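Local coordinates for protein geranyltranstransferase (Stenotrophomonas maltophilia, PDB 7LBJ) that probably catalyses the magnesium-dependent condensation of isoprenoid diphosphates into longer prenyl diphosphates, at residues 177-180 / 181-184. Sequence-based numbering, arbitrary orientation. Where two conformers were deposited one is given.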
loop_
_atom_site.group_PDB
_atom_site.type_symbol
_atom_site.label_atom_id
_atom_site.label_comp_id
_atom_site.label_asym_id
_atom_site.label_seq_id
_atom_site.Cartn_x
_atom_site.Cartn_y
_atom_site.Cartn_z
ATOM N N ALA A 177 3.934 21.205 -20.841
ATOM C CA ALA A 177 3.971 19.757 -21.041
ATOM C C ALA A 177 4.259 19.030 -19.735
ATOM O O ALA A 177 3.582 18.053 -19.390
ATOM C CB ALA A 177 5.013 19.396 -22.098
ATOM N N ALA A 178 5.246 19.512 -18.978
ATOM C CA ALA A 178 5.649 18.824 -17.756
ATOM C C ALA A 178 4.594 18.953 -16.663
ATOM O O ALA A 178 4.339 17.999 -15.918
ATOM C CB ALA A 178 6.992 19.381 -17.274
ATOM N N LEU A 179 4.010 20.144 -16.525
ATOM C CA LEU A 179 2.946 20.360 -15.548
ATOM C C LEU A 179 1.769 19.436 -15.820
ATOM O O LEU A 179 1.218 18.801 -14.901
ATOM C CB LEU A 179 2.515 21.832 -15.603
ATOM C CG LEU A 179 1.552 22.345 -14.541
ATOM C CD1 LEU A 179 2.213 22.217 -13.174
ATOM C CD2 LEU A 179 1.175 23.794 -14.844
ATOM N N THR A 180 1.380 19.333 -17.093
ATOM C CA THR A 180 0.248 18.485 -17.458
ATOM C C THR A 180 0.546 17.021 -17.158
ATOM O O THR A 180 -0.300 16.296 -16.608
ATOM C CB THR A 180 -0.071 18.695 -18.943
ATOM O OG1 THR A 180 -0.384 20.081 -19.170
ATOM C CG2 THR A 180 -1.242 17.840 -19.362
ATOM N N ARG A 181 1.751 16.574 -17.506
ATOM C CA ARG A 181 2.163 15.202 -17.218
ATOM C C ARG A 181 2.175 14.931 -15.717
ATOM O O ARG A 181 1.718 13.870 -15.261
ATOM C CB ARG A 181 3.542 14.959 -17.838
ATOM C CG ARG A 181 4.077 13.557 -17.618
ATOM C CD ARG A 181 3.145 12.523 -18.244
ATOM N NE ARG A 181 3.469 11.176 -17.794
ATOM C CZ ARG A 181 4.436 10.429 -18.305
ATOM N NH1 ARG A 181 5.185 10.865 -19.310
ATOM N NH2 ARG A 181 4.660 9.217 -17.793
ATOM N N MET A 182 2.716 15.865 -14.933
ATOM C CA MET A 182 2.734 15.697 -13.481
ATOM C C MET A 182 1.322 15.530 -12.932
ATOM O O MET A 182 1.044 14.603 -12.159
ATOM C CB MET A 182 3.435 16.886 -12.814
ATOM C CG MET A 182 3.411 16.835 -11.273
ATOM S SD MET A 182 3.725 18.414 -10.434
ATOM C CE MET A 182 2.122 19.206 -10.583
ATOM N N HIS A 183 0.399 16.413 -13.328
ATOM C CA HIS A 183 -0.971 16.282 -12.833
ATOM C C HIS A 183 -1.616 14.980 -13.300
ATOM O O HIS A 183 -2.386 14.369 -12.558
ATOM C CB HIS A 183 -1.817 17.492 -13.263
ATOM C CG HIS A 183 -1.481 18.748 -12.518
ATOM N ND1 HIS A 183 -1.565 18.843 -11.144
ATOM C CD2 HIS A 183 -1.072 19.964 -12.953
ATOM C CE1 HIS A 183 -1.204 20.056 -10.764
ATOM N NE2 HIS A 183 -0.908 20.759 -11.843
ATOM N N ALA A 184 -1.324 14.542 -14.529
ATOM C CA ALA A 184 -1.905 13.290 -15.009
ATOM C C ALA A 184 -1.562 12.126 -14.089
ATOM O O ALA A 184 -2.371 11.205 -13.922
ATOM C CB ALA A 184 -1.429 12.983 -16.430
#
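Leu179, Met182 and His183 meet on the inward side of the first turns of helix 176-201, where a leucine, a thioether and an imidazole fill one small patch. Leu179 and His183, one turn apart, run side by side in the same direction, and CD1 of Leu179 lies 3.7 Å from NE2 of His183. The flat imidazole suits this place beside the leucine, its CD2 coming within 3.2 Å of Leu179 O. Met182, which has a second conformer, comes at the leucine obliquely. In the conformer described here its chain bends at the last torsion (chi3 79°), bringing CE 4.0 Å from Leu179 CD1. CE also lies over one face of the His183 ring, offset toward the rim. An unbranched, flexible chain suits a spot where more than one shape is adopted; it also touches Leu165 of helix 159-168, while Leu179 packs against Phe254 and Leu257.

The other side is looser. Ala177 and Ala178 add little bulk, and Arg181 turns its charged end away, exposed. Between the sides, threonine's two branches suit Thr180: OG1 hydrogen-bonds back to Leu176 O, and its side chain, with an apolar methyl, touches Phe254.

Regular i to i+4 bonds, including His183 N to Leu179 O at 3.0 Å, satisfy the carbonyls of residues 177-180. The largely apolar side, bordered by His183's imidazole, can thus pack within this mainly helical prenyl synthase fold while the arginine side remains compatible with water.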